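Local coordinates for uncharacterized protein (Parabacteroides merdae ATCC 43184, PDB 5BMT) that is of unknown function but carries an N-terminal domain of the lipoprotein BF3042 OB family, joined to a larger mixed beta-sheet region, at residues I15-S20 with N115-I120; Y32-A37 with Y73-A78; A47-L52 with S80-K85; S128-Q133 with A171-N176; V156-L161 with R207-L212. One frame throughout, in Å; residues are numbered along the deposited sequence. Where two conformers were deposited one is given.

Contact 1: residues I15-S20 with N115-I120; sequences IVDYSS and NNYKRI
Asp17 and Asn116 meet because their first torsions turn both polar groups into the gap between the segments: CG of Asp17 stands opposite its own backbone N (chi1 -166°), while CG of Asn116 swings beside its backbone N (chi1 -62°). The two side chains cross at about a right angle, and each oxygen of the carboxylate takes its own donor from Asn116. Asp17 OD2 receives the backbone N of Asn116 on its syn lone pair at 2.7 Å. Asp17 OD1 is met on its syn side, well out of the carboxylate plane, by Asn116 ND2 at 3.0 Å, in an almost straight bond. From the same face of that plane Tyr18 N also reaches Asp17 OD1, at 2.7 Å. The same oxygen, Asp17 OD1, lies 3.4 Å from Tyr117 CE2, at the ring's edge and near its plane. Asn115 adds a separate link, its ND2 donating to Tyr18 O at 3.0 Å with the carbonyl in its amide plane, and a water bridges Ser19 O to Asn116 ND2. At the other end, CD1 of Ile15 packs 4.0 Å from CD of Arg119, whose NE bonds to Gly48 O. Ser114 OG gives Asp17 OD2 a further hydrogen bond. A buried carboxylate gathering this many donors is probably held ionised, and it ties the loop before strand 118-126 to the end of strand 10-18, which belongs to the OB-family region.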
# COMPACT_ATOMS: atom_id res chain seq x y z
N ILE A 15 8.86 -3.60 1.14
CA ILE A 15 9.63 -2.42 0.79
C ILE A 15 11.10 -2.82 0.66
O ILE A 15 11.66 -3.50 1.54
CB ILE A 15 9.48 -1.31 1.88
CG1 ILE A 15 8.00 -0.86 2.02
CG2 ILE A 15 10.43 -0.10 1.54
CD1 ILE A 15 7.80 0.08 3.24
N VAL A 16 11.76 -2.35 -0.41
CA VAL A 16 13.21 -2.53 -0.59
C VAL A 16 13.90 -1.39 0.17
O VAL A 16 13.50 -0.23 -0.02
CB VAL A 16 13.57 -2.47 -2.10
CG1 VAL A 16 15.09 -2.61 -2.33
CG2 VAL A 16 12.82 -3.54 -2.88
N ASP A 17 14.90 -1.68 1.02
CA ASP A 17 15.53 -0.58 1.75
C ASP A 17 16.87 -1.00 2.30
O ASP A 17 17.17 -2.19 2.34
CB ASP A 17 14.61 -0.18 2.91
CG ASP A 17 14.87 1.13 3.61
OD1 ASP A 17 15.76 1.90 3.15
OD2 ASP A 17 14.18 1.39 4.62
N TYR A 18 17.66 -0.02 2.70
CA TYR A 18 18.93 -0.28 3.35
C TYR A 18 18.74 -0.50 4.83
O TYR A 18 18.01 0.25 5.49
CB TYR A 18 19.84 0.95 3.21
CG TYR A 18 20.46 1.18 1.86
CD1 TYR A 18 21.40 0.28 1.34
CD2 TYR A 18 20.22 2.34 1.15
CE1 TYR A 18 22.07 0.55 0.16
CE2 TYR A 18 20.88 2.61 -0.04
CZ TYR A 18 21.82 1.72 -0.53
OH TYR A 18 22.50 2.00 -1.69
N SER A 19 19.49 -1.46 5.38
CA SER A 19 19.61 -1.62 6.82
C SER A 19 20.52 -0.50 7.37
O SER A 19 21.09 0.26 6.60
CB SER A 19 20.23 -2.98 7.13
OG SER A 19 21.63 -2.95 6.84
N SER A 20 20.75 -0.48 8.68
CA SER A 20 21.63 0.52 9.30
C SER A 20 23.09 0.39 8.87
O SER A 20 23.87 1.35 9.02
CB SER A 20 21.54 0.42 10.82
OG SER A 20 22.03 -0.83 11.28
N ASN A 115 13.14 0.22 7.41
CA ASN A 115 14.06 0.95 8.26
C ASN A 115 13.90 2.46 8.07
O ASN A 115 13.89 3.20 9.06
CB ASN A 115 15.48 0.49 7.89
CG ASN A 115 16.54 1.02 8.81
OD1 ASN A 115 16.28 1.27 9.99
ND2 ASN A 115 17.73 1.25 8.26
N ASN A 116 13.77 2.93 6.81
CA ASN A 116 13.78 4.35 6.49
C ASN A 116 12.49 4.89 5.87
O ASN A 116 12.41 6.11 5.66
CB ASN A 116 14.91 4.64 5.50
CG ASN A 116 16.26 4.31 6.09
OD1 ASN A 116 16.67 4.93 7.08
ND2 ASN A 116 16.91 3.25 5.56
N TYR A 117 11.55 4.02 5.51
CA TYR A 117 10.37 4.46 4.79
C TYR A 117 9.10 3.88 5.33
O TYR A 117 9.09 2.83 6.00
CB TYR A 117 10.47 3.97 3.33
CG TYR A 117 11.62 4.54 2.54
CD1 TYR A 117 11.52 5.79 1.94
CD2 TYR A 117 12.80 3.83 2.38
CE1 TYR A 117 12.57 6.32 1.19
CE2 TYR A 117 13.87 4.35 1.67
CZ TYR A 117 13.74 5.59 1.06
OH TYR A 117 14.79 6.13 0.34
N LYS A 118 7.99 4.57 5.01
CA LYS A 118 6.63 4.05 5.24
C LYS A 118 5.86 4.21 3.95
O LYS A 118 5.94 5.28 3.32
CB LYS A 118 5.90 4.76 6.40
CG LYS A 118 6.67 4.62 7.72
CD LYS A 118 5.91 5.21 8.88
CE LYS A 118 6.74 5.16 10.16
NZ LYS A 118 7.81 6.21 10.17
N ARG A 119 5.13 3.17 3.54
CA ARG A 119 4.28 3.26 2.34
C ARG A 119 2.97 2.61 2.58
O ARG A 119 2.92 1.52 3.16
CB ARG A 119 4.92 2.60 1.10
CG ARG A 119 5.93 3.47 0.34
CD ARG A 119 7.33 3.26 0.86
NE ARG A 119 8.26 4.09 0.07
CZ ARG A 119 8.43 5.40 0.20
NH1 ARG A 119 7.79 6.07 1.16
NH2 ARG A 119 9.27 6.05 -0.61
N ILE A 120 1.89 3.22 2.08
CA ILE A 120 0.62 2.52 2.06
C ILE A 120 0.58 1.73 0.76
O ILE A 120 0.78 2.31 -0.32
CB ILE A 120 -0.58 3.50 2.13
CG1 ILE A 120 -0.50 4.35 3.38
CG2 ILE A 120 -1.91 2.72 2.07
CD1 ILE A 120 -1.44 5.60 3.28
O HOH W 1 19.86 2.91 6.36

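Contact 2: residues Y32-A37 with Y73-A78; sequences YPLYVA and YVATGA
Leu34 pairs with Tyr73 and Tyr35 with Val74 in parallel register, joined by backbone bonds from Tyr73 N to Pro33 O (3.1 Å), Tyr35 N to Tyr73 O (2.8 Å) and Ala75 N to Tyr35 O (2.9 Å). Just before this pairing, the side chains of Tyr32 and Tyr73 run side by side, pointing the same way, but their ring planes are turned 64° apart. The result is an offset edge-to-face pair in which Tyr73 turns its edge toward the face of Tyr32, CE2 of Tyr73 coming 3.6 Å from CD2 of Tyr32. Leu34 packs next to this pair: its CD2 rests 3.9 Å from CB of Tyr73, and its other branch, CD1, reaches the methyl of Ala75. Val36 approaches that same methyl with CG2, the branch beside its backbone N, at 4.1 Å from Ala75 CB. Where direct pairing stops, a water takes the N-H of Ala37 and donates to Ala75 O. Strand 50-57 lends Phe55 and Val57 to the Leu34 side. Backbone bonds set the parallel pairing that, with Leu34 bonding to Ile26, closes the five strands into a barrel as in OB folds, while Leu34, Val36 and Ala75 add less directional apolar contacts.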
# COMPACT_ATOMS: atom_id res chain seq x y z
N TYR A 32 9.58 -11.01 8.85
CA TYR A 32 10.86 -10.44 9.23
C TYR A 32 11.59 -9.84 8.05
O TYR A 32 11.34 -10.25 6.91
CB TYR A 32 11.74 -11.59 9.74
CG TYR A 32 11.30 -12.17 11.05
CD1 TYR A 32 11.40 -11.45 12.23
CD2 TYR A 32 10.81 -13.47 11.11
CE1 TYR A 32 11.06 -12.02 13.46
CE2 TYR A 32 10.46 -14.05 12.33
CZ TYR A 32 10.60 -13.32 13.50
OH TYR A 32 10.24 -13.89 14.70
N PRO A 33 12.60 -8.98 8.31
CA PRO A 33 13.42 -8.47 7.19
C PRO A 33 14.21 -9.61 6.57
O PRO A 33 14.65 -10.53 7.26
CB PRO A 33 14.36 -7.45 7.85
CG PRO A 33 13.67 -7.07 9.16
CD PRO A 33 13.01 -8.39 9.60
N LEU A 34 14.39 -9.53 5.24
CA LEU A 34 15.09 -10.56 4.48
C LEU A 34 16.20 -10.02 3.65
O LEU A 34 16.05 -8.96 3.04
CB LEU A 34 14.10 -11.23 3.51
CG LEU A 34 12.81 -11.78 4.15
CD1 LEU A 34 11.90 -12.30 3.07
CD2 LEU A 34 13.13 -12.87 5.16
N TYR A 35 17.29 -10.79 3.55
CA TYR A 35 18.35 -10.52 2.61
C TYR A 35 18.16 -11.47 1.44
O TYR A 35 18.29 -12.69 1.60
CB TYR A 35 19.74 -10.66 3.21
CG TYR A 35 20.83 -10.46 2.18
CD1 TYR A 35 21.00 -9.23 1.54
CD2 TYR A 35 21.63 -11.53 1.78
CE1 TYR A 35 21.99 -9.05 0.58
CE2 TYR A 35 22.61 -11.37 0.80
CZ TYR A 35 22.79 -10.12 0.21
OH TYR A 35 23.78 -9.98 -0.73
N VAL A 36 17.87 -10.91 0.26
CA VAL A 36 17.75 -11.67 -0.98
C VAL A 36 18.85 -11.13 -1.90
O VAL A 36 18.72 -10.00 -2.39
CB VAL A 36 16.35 -11.58 -1.62
CG1 VAL A 36 16.26 -12.44 -2.88
CG2 VAL A 36 15.25 -11.99 -0.62
N ALA A 37 19.96 -11.89 -2.06
CA ALA A 37 21.13 -11.41 -2.82
C ALA A 37 20.78 -11.02 -4.25
O ALA A 37 21.27 -9.99 -4.73
CB ALA A 37 22.20 -12.48 -2.84
N TYR A 73 16.74 -12.67 7.90
CA TYR A 73 16.91 -14.01 7.39
C TYR A 73 17.42 -13.92 5.96
O TYR A 73 16.94 -13.08 5.18
CB TYR A 73 15.60 -14.80 7.41
CG TYR A 73 15.25 -15.34 8.77
CD1 TYR A 73 15.97 -16.40 9.32
CD2 TYR A 73 14.24 -14.77 9.53
CE1 TYR A 73 15.67 -16.89 10.59
CE2 TYR A 73 13.92 -15.25 10.80
CZ TYR A 73 14.65 -16.30 11.33
OH TYR A 73 14.37 -16.78 12.60
N VAL A 74 18.34 -14.82 5.59
CA VAL A 74 18.75 -14.93 4.19
C VAL A 74 17.64 -15.73 3.51
O VAL A 74 17.23 -16.78 4.03
CB VAL A 74 20.12 -15.62 4.03
CG1 VAL A 74 20.44 -15.86 2.55
CG2 VAL A 74 21.23 -14.78 4.70
N ALA A 75 17.13 -15.24 2.39
CA ALA A 75 16.04 -15.90 1.69
C ALA A 75 16.35 -15.99 0.22
O ALA A 75 17.22 -15.28 -0.29
CB ALA A 75 14.74 -15.13 1.90
N THR A 76 15.63 -16.86 -0.47
CA THR A 76 15.73 -16.89 -1.93
C THR A 76 14.37 -16.52 -2.44
O THR A 76 13.34 -16.73 -1.78
CB THR A 76 16.22 -18.23 -2.47
OG1 THR A 76 15.36 -19.24 -1.98
CG2 THR A 76 17.67 -18.50 -2.10
N GLY A 77 14.35 -15.94 -3.61
CA GLY A 77 13.09 -15.57 -4.21
C GLY A 77 13.26 -14.52 -5.28
O GLY A 77 14.35 -14.29 -5.80
N ALA A 78 12.15 -13.88 -5.59
CA ALA A 78 12.13 -12.89 -6.64
C ALA A 78 11.03 -11.90 -6.35
O ALA A 78 10.26 -12.08 -5.41
CB ALA A 78 11.91 -13.56 -7.99
O HOH W 2 19.85 -14.65 -1.04

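Contact 3: residues A47-L52 with S80-K85; sequences AGDCVL and SSPLAK
Ser80 reaches Leu52 with both its backbone and its hydroxyl. Its OG sits between the backbone N and the carbonyl carbon (chi1 69°), a rotamer that sets it 3.0 Å from Leu52 N in a nearly straight bond, while Ser80 N returns a bond to Leu52 O at 2.9 Å. The hydroxyl in turn donates to Ser81 O, which fixes its rotation and allows the oxygen to accept from Leu52 N. At the opposite end, Lys85 runs extended until its last torsion bends (chi4 76°), and this carries NZ to Asp49 OD1 in a 2.7 Å salt bridge. The ammonium arrives from above the carboxylate plane. Pro82 lies alongside the same aspartate, pointing the same way, with its CG 3.4 Å from Asp49 OD2. Between these ends, Leu83 N bonds to Cys50 O at 2.9 Å, and CD1 of Leu83 packs 4.0 Å from CB of Cys50. A water is gripped by Cys50 N and Leu83 O, with a third, weak bond from Lys85 NZ. Segment 80-85 is the connection leaving the OB-like barrel for the larger sheet, held to strand 50-57 by backbone and serine bonds. Strand 10-18 lies on the other side of strand 50-57, bonding Val51 through Ala14, while Leu83 continues onto Val121 of strand 118-126 and Pro180 of strand 173-184.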
# COMPACT_ATOMS: atom_id res chain seq x y z
N ALA A 47 16.05 1.73 -3.09
CA ALA A 47 15.50 1.85 -1.74
C ALA A 47 14.26 2.75 -1.78
O ALA A 47 14.24 3.78 -2.46
CB ALA A 47 16.56 2.46 -0.82
N GLY A 48 13.22 2.29 -1.10
CA GLY A 48 11.93 2.96 -1.05
C GLY A 48 10.90 2.34 -1.96
O GLY A 48 9.71 2.65 -1.84
N ASP A 49 11.32 1.49 -2.91
CA ASP A 49 10.38 0.83 -3.80
C ASP A 49 9.56 -0.19 -3.05
O ASP A 49 10.03 -0.84 -2.12
CB ASP A 49 11.13 0.06 -4.91
CG ASP A 49 11.72 0.91 -6.02
OD1 ASP A 49 11.42 2.12 -6.07
OD2 ASP A 49 12.48 0.36 -6.85
N CYS A 50 8.33 -0.39 -3.52
CA CYS A 50 7.46 -1.46 -3.04
C CYS A 50 7.36 -2.49 -4.11
O CYS A 50 7.29 -2.16 -5.30
CB CYS A 50 6.08 -0.92 -2.71
SG CYS A 50 6.05 0.13 -1.25
N VAL A 51 7.33 -3.76 -3.71
CA VAL A 51 7.23 -4.87 -4.66
C VAL A 51 6.33 -5.94 -4.08
O VAL A 51 6.08 -5.94 -2.87
CB VAL A 51 8.65 -5.49 -4.96
CG1 VAL A 51 9.58 -4.46 -5.61
CG2 VAL A 51 9.28 -6.10 -3.70
N LEU A 52 5.86 -6.85 -4.93
CA LEU A 52 5.25 -8.09 -4.48
C LEU A 52 6.37 -9.12 -4.54
O LEU A 52 6.90 -9.41 -5.62
CB LEU A 52 4.04 -8.51 -5.34
CG LEU A 52 3.42 -9.85 -4.94
CD1 LEU A 52 2.92 -9.82 -3.50
CD2 LEU A 52 2.28 -10.22 -5.89
N SER A 80 8.25 -8.68 -8.06
CA SER A 80 7.66 -8.00 -9.21
C SER A 80 8.45 -6.74 -9.54
O SER A 80 9.35 -6.35 -8.80
CB SER A 80 6.26 -7.54 -8.81
OG SER A 80 6.29 -6.49 -7.83
N SER A 81 8.05 -6.06 -10.62
CA SER A 81 8.55 -4.72 -10.92
C SER A 81 8.07 -3.80 -9.79
O SER A 81 7.05 -4.11 -9.15
CB SER A 81 8.02 -4.24 -12.26
OG SER A 81 8.55 -5.00 -13.33
N PRO A 82 8.75 -2.69 -9.48
CA PRO A 82 8.26 -1.79 -8.42
C PRO A 82 6.86 -1.26 -8.72
O PRO A 82 6.52 -0.97 -9.89
CB PRO A 82 9.24 -0.60 -8.46
CG PRO A 82 10.46 -1.13 -9.11
CD PRO A 82 9.99 -2.15 -10.10
N LEU A 83 6.08 -1.10 -7.67
CA LEU A 83 4.76 -0.52 -7.83
C LEU A 83 4.87 0.94 -8.20
O LEU A 83 5.79 1.64 -7.78
CB LEU A 83 3.94 -0.64 -6.55
CG LEU A 83 3.74 -2.02 -5.98
CD1 LEU A 83 2.80 -1.96 -4.74
CD2 LEU A 83 3.28 -3.02 -7.06
N ALA A 84 3.87 1.44 -8.96
CA ALA A 84 3.80 2.86 -9.25
C ALA A 84 3.62 3.63 -7.92
O ALA A 84 2.87 3.16 -7.05
CB ALA A 84 2.62 3.12 -10.18
N LYS A 85 4.31 4.76 -7.80
CA LYS A 85 4.36 5.58 -6.58
C LYS A 85 3.55 6.85 -6.67
O LYS A 85 3.64 7.59 -7.66
CB LYS A 85 5.83 6.03 -6.35
CG LYS A 85 6.83 4.91 -6.37
CD LYS A 85 8.25 5.47 -6.32
CE LYS A 85 9.20 4.34 -6.02
NZ LYS A 85 9.42 3.50 -7.23
O HOH W 3 7.37 1.51 -5.54

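Contact 4: residues S128-Q133 with A171-N176; sequences SVLTDQ and APTISN. With EDO (1,2-ethanediol), chain G.
Pro172 O is gripped twice by Thr131: the hydroxyl OG1 donates to it at 2.7 Å, and the backbone N of the same threonine adds a weak, bent bond at 3.2 Å. Thr131 manages this with OG1 beside its own backbone N (chi1 -63°), so that hydroxyl and N-H converge on one carbonyl. The hydroxyl comes in tilted 19° from the carbonyl plane, and it also touches the proline ring, OG1 of Thr131 lying 3.3 Å from CD of Pro172. The peptide bond before Pro172 is cis, where the chain turns a corner. Farther along, Val129 and Ile174 form an antiparallel hydrogen-bonded pair, Ile174 N to Val129 O at 2.8 Å and Val129 N to Ile174 O at 2.9 Å. Their side chains meet on one face of the sheet, CG2 of Val129 standing 4.0 Å from CB of Ile174. On the other face CD2 of Leu130 approaches OG1 of Thr173 at 3.6 Å, and CB of Ser128 packs against the methyl CG2 of that threonine. After Leu130 the chain makes a type II turn to Gln133, whose OE1 accepts from Leu130 N on the side away from strand 173-184. The N-H of Thr173 binds a 1,2-ethanediol, probably from the crystallisation liquor. This is a short antiparallel surface pairing between segments distant in sequence, at the far tip of the larger sheet; with so few apolar contacts, its cohesion probably rests mainly on directional bonds, and the doubled grip on Pro172 O closes the end beside the turn.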
# COMPACT_ATOMS: atom_id res chain seq x y z
N SER A 128 -14.10 -3.99 -14.65
CA SER A 128 -13.46 -4.38 -15.90
C SER A 128 -12.43 -3.36 -16.31
O SER A 128 -12.54 -2.18 -15.99
CB SER A 128 -14.48 -4.56 -17.03
OG SER A 128 -15.10 -3.35 -17.42
N VAL A 129 -11.38 -3.86 -16.96
CA VAL A 129 -10.35 -3.04 -17.62
C VAL A 129 -10.04 -3.68 -18.95
O VAL A 129 -10.37 -4.85 -19.17
CB VAL A 129 -9.05 -2.85 -16.79
CG1 VAL A 129 -9.30 -2.22 -15.42
CG2 VAL A 129 -8.28 -4.17 -16.65
N LEU A 130 -9.33 -2.96 -19.80
CA LEU A 130 -8.83 -3.55 -21.03
C LEU A 130 -7.41 -4.01 -20.80
O LEU A 130 -6.74 -3.53 -19.88
CB LEU A 130 -8.91 -2.59 -22.23
CG LEU A 130 -10.30 -2.22 -22.74
CD1 LEU A 130 -10.20 -1.39 -24.05
CD2 LEU A 130 -11.16 -3.47 -23.02
N THR A 131 -6.93 -4.94 -21.65
CA THR A 131 -5.54 -5.38 -21.59
C THR A 131 -4.65 -4.16 -21.92
O THR A 131 -4.98 -3.41 -22.82
CB THR A 131 -5.35 -6.56 -22.58
OG1 THR A 131 -6.17 -7.64 -22.13
CG2 THR A 131 -3.89 -7.02 -22.68
N ASP A 132 -3.59 -3.93 -21.13
CA ASP A 132 -2.63 -2.83 -21.29
C ASP A 132 -3.25 -1.44 -20.98
O ASP A 132 -2.63 -0.41 -21.27
CB ASP A 132 -1.96 -2.83 -22.67
CG ASP A 132 -1.14 -4.09 -22.93
OD1 ASP A 132 -0.63 -4.69 -21.95
OD2 ASP A 132 -0.99 -4.47 -24.11
N GLN A 133 -4.43 -1.42 -20.33
CA GLN A 133 -4.98 -0.16 -19.84
C GLN A 133 -4.02 0.38 -18.77
O GLN A 133 -3.45 -0.41 -18.01
CB GLN A 133 -6.39 -0.39 -19.24
CG GLN A 133 -7.06 0.89 -18.68
CD GLN A 133 -8.46 0.59 -18.20
OE1 GLN A 133 -9.25 -0.09 -18.86
NE2 GLN A 133 -8.83 1.19 -17.07
N ALA A 171 -8.46 -5.13 -26.47
CA ALA A 171 -9.10 -6.40 -26.16
C ALA A 171 -8.04 -7.48 -25.83
O ALA A 171 -6.91 -7.36 -26.30
CB ALA A 171 -9.98 -6.84 -27.33
N PRO A 172 -8.33 -8.46 -24.95
CA PRO A 172 -9.61 -8.74 -24.28
C PRO A 172 -9.81 -7.95 -22.98
O PRO A 172 -8.87 -7.38 -22.42
CB PRO A 172 -9.50 -10.24 -23.99
CG PRO A 172 -8.05 -10.44 -23.69
CD PRO A 172 -7.32 -9.49 -24.62
N THR A 173 -11.05 -7.95 -22.52
CA THR A 173 -11.46 -7.35 -21.25
C THR A 173 -11.04 -8.28 -20.10
O THR A 173 -11.17 -9.52 -20.22
CB THR A 173 -12.98 -7.12 -21.26
OG1 THR A 173 -13.30 -6.26 -22.36
CG2 THR A 173 -13.52 -6.54 -19.96
N ILE A 174 -10.55 -7.67 -19.01
CA ILE A 174 -10.17 -8.37 -17.78
C ILE A 174 -11.19 -7.97 -16.72
O ILE A 174 -11.42 -6.77 -16.51
CB ILE A 174 -8.71 -8.07 -17.33
CG1 ILE A 174 -7.68 -8.42 -18.42
CG2 ILE A 174 -8.37 -8.78 -16.00
CD1 ILE A 174 -6.31 -7.67 -18.30
N SER A 175 -11.80 -8.96 -16.06
CA SER A 175 -12.76 -8.70 -14.98
C SER A 175 -12.10 -8.72 -13.62
O SER A 175 -11.15 -9.48 -13.42
CB SER A 175 -13.86 -9.76 -14.98
OG SER A 175 -14.65 -9.66 -16.15
N ASN A 176 -12.61 -7.90 -12.68
CA ASN A 176 -12.11 -7.83 -11.29
C ASN A 176 -10.60 -7.66 -11.26
O ASN A 176 -9.88 -8.32 -10.49
CB ASN A 176 -12.52 -9.10 -10.49
CG ASN A 176 -14.00 -9.37 -10.53
OD1 ASN A 176 -14.82 -8.45 -10.45
ND2 ASN A 176 -14.38 -10.62 -10.83
C1 EDO G . -14.01 -9.16 -24.67
O1 EDO G . -12.97 -9.62 -23.82
C2 EDO G . -13.46 -8.80 -26.08
O2 EDO G . -12.69 -9.88 -26.59

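Contact 5: residues V156-L161 with R207-L212; sequences VYTLCL and RVKYPL
The guanidinium of Arg207 meets Thr158 at its edge: OG1 of Thr158 lies in the guanidinium plane, 3.1 Å from NE of Arg207, in an almost perfectly straight bond (176°). NH2 of Arg207 has a long, weak ion pair with Glu148. Arg207 sets out with CG between its backbone N and carbonyl carbon (chi1 62°), and the chain then runs extended to NE, across the threonine side chain. Its aliphatic part is used as well, with CG of Arg207 4.0 Å from CG1 of Val156, the two side chains crossing at about a right angle. Thr158 divides its branches between two partners: the hydroxyl serves the arginine, while its methyl CG2 rests 3.9 Å from CG of Lys209. On that same face CB of Cys160 also packs against CG of Lys209. The opposite face carries the apolar residues, where CB of Leu161 closes to 3.7 Å from CG1 of Val208 and Leu159 adds a looser touch. Between these faces the strands run parallel, with a crossing angle of -37°, and Arg207 N to Tyr157 O, Leu159 N to Arg207 O, Lys209 N to Leu159 O and Leu161 N to Lys209 O give an unbroken series of backbone bonds. Met139 of strand 134-140 covers Val208, Leu188 of helix 186-198 lies on Leu159, and Trp224 takes Lys209 in a cation-pi contact. The chemistry is therefore divided by face: the stems of Arg207 and Lys209 pack against Val156, Thr158 and Cys160 on one, whereas branched aliphatic groups line the buried side where strands 153-167 and 203-214 join.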
# COMPACT_ATOMS: atom_id res chain seq x y z
N VAL A 156 -12.04 6.06 13.44
CA VAL A 156 -11.56 5.63 12.12
C VAL A 156 -11.43 6.86 11.20
O VAL A 156 -12.39 7.65 11.08
CB VAL A 156 -12.55 4.60 11.53
CG1 VAL A 156 -12.11 4.16 10.13
CG2 VAL A 156 -12.72 3.39 12.45
N TYR A 157 -10.27 7.01 10.56
CA TYR A 157 -10.02 8.08 9.60
C TYR A 157 -10.36 7.59 8.22
O TYR A 157 -10.25 6.39 7.96
CB TYR A 157 -8.53 8.50 9.64
CG TYR A 157 -8.17 9.27 10.89
CD1 TYR A 157 -8.30 10.65 10.93
CD2 TYR A 157 -7.69 8.61 12.02
CE1 TYR A 157 -7.96 11.37 12.08
CE2 TYR A 157 -7.35 9.32 13.18
CZ TYR A 157 -7.48 10.70 13.20
OH TYR A 157 -7.12 11.41 14.31
N THR A 158 -10.77 8.49 7.34
CA THR A 158 -11.11 8.05 5.99
C THR A 158 -10.21 8.76 4.97
O THR A 158 -10.11 10.00 4.97
CB THR A 158 -12.60 8.34 5.69
OG1 THR A 158 -13.40 7.55 6.56
CG2 THR A 158 -12.98 8.01 4.24
N LEU A 159 -9.54 7.95 4.14
CA LEU A 159 -8.75 8.41 3.00
C LEU A 159 -9.59 8.18 1.75
O LEU A 159 -10.55 7.40 1.81
CB LEU A 159 -7.43 7.62 2.92
CG LEU A 159 -6.29 8.05 3.85
CD1 LEU A 159 -6.64 7.85 5.32
CD2 LEU A 159 -5.03 7.27 3.52
N CYS A 160 -9.28 8.87 0.66
CA CYS A 160 -10.04 8.68 -0.56
C CYS A 160 -9.13 8.33 -1.72
O CYS A 160 -8.11 8.97 -1.93
CB CYS A 160 -10.85 9.94 -0.86
SG CYS A 160 -11.74 9.84 -2.42
N LEU A 161 -9.51 7.29 -2.49
CA LEU A 161 -8.74 6.88 -3.66
C LEU A 161 -9.59 7.07 -4.89
O LEU A 161 -10.72 6.56 -4.96
CB LEU A 161 -8.26 5.44 -3.58
CG LEU A 161 -7.39 4.98 -4.77
CD1 LEU A 161 -6.06 5.72 -4.83
CD2 LEU A 161 -7.12 3.49 -4.69
N ARG A 207 -9.72 3.81 6.83
CA ARG A 207 -10.30 3.09 5.72
C ARG A 207 -10.13 3.94 4.47
O ARG A 207 -9.85 5.14 4.59
CB ARG A 207 -11.76 2.75 5.96
CG ARG A 207 -12.58 4.01 6.13
CD ARG A 207 -13.99 3.63 6.43
NE ARG A 207 -14.82 4.82 6.54
CZ ARG A 207 -16.15 4.78 6.58
NH1 ARG A 207 -16.79 3.62 6.47
NH2 ARG A 207 -16.85 5.90 6.69
N VAL A 208 -10.34 3.34 3.30
CA VAL A 208 -10.21 4.05 2.03
C VAL A 208 -11.55 4.03 1.33
O VAL A 208 -12.09 2.95 1.10
CB VAL A 208 -9.11 3.43 1.14
CG1 VAL A 208 -9.01 4.18 -0.20
CG2 VAL A 208 -7.75 3.46 1.84
N LYS A 209 -12.07 5.24 0.99
CA LYS A 209 -13.30 5.33 0.24
C LYS A 209 -12.97 5.51 -1.25
O LYS A 209 -11.90 6.01 -1.63
CB LYS A 209 -14.19 6.43 0.79
CG LYS A 209 -13.87 7.84 0.44
CD LYS A 209 -15.13 8.68 0.82
CE LYS A 209 -15.24 9.95 0.01
NZ LYS A 209 -15.43 11.15 0.87
N TYR A 210 -13.87 5.06 -2.11
CA TYR A 210 -13.64 5.14 -3.53
C TYR A 210 -14.97 5.28 -4.27
O TYR A 210 -16.00 4.87 -3.75
CB TYR A 210 -12.90 3.85 -4.02
CG TYR A 210 -13.62 2.56 -3.67
CD1 TYR A 210 -14.61 2.03 -4.50
CD2 TYR A 210 -13.32 1.87 -2.50
CE1 TYR A 210 -15.27 0.85 -4.17
CE2 TYR A 210 -13.97 0.68 -2.16
CZ TYR A 210 -14.95 0.18 -3.00
OH TYR A 210 -15.61 -0.99 -2.70
N PRO A 211 -14.96 5.82 -5.50
CA PRO A 211 -16.24 5.98 -6.23
C PRO A 211 -16.80 4.62 -6.67
O PRO A 211 -16.12 3.83 -7.31
CB PRO A 211 -15.86 6.83 -7.45
CG PRO A 211 -14.57 7.48 -7.09
CD PRO A 211 -13.85 6.46 -6.21
N LEU A 212 -18.09 4.41 -6.38
CA LEU A 212 -18.78 3.16 -6.70
C LEU A 212 -19.72 3.35 -7.90
O LEU A 212 -19.84 2.46 -8.74
CB LEU A 212 -19.56 2.73 -5.47
CG LEU A 212 -20.11 1.33 -5.43
CD1 LEU A 212 -18.95 0.25 -5.49
CD2 LEU A 212 -20.89 1.13 -4.12

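Overall arrangement
From the N terminus, strand 10-18 enters contact 1, whose loop closes only 95 residues later at 115-120. Nested within that loop are contacts 2 and 3, which cross each other because their segments alternate: 32-37, 47-52, 73-78, 80-85. Contact 2 pairs strand 34-35 with 73-79, closing the OB-like barrel, while contacts 1 and 3 touch through Val16, Gly48 and Arg119 and tie that barrel to the larger sheet. Contacts 4 and 5 follow later in the chain and also cross, since 156-161 falls between 128-133 and 171-176. Contact 4 pairs strands at one extremity of the larger sheet, contact 5 joins strands 153-167 and 203-214, and Ile120 meets Leu159 between contacts 1 and 5.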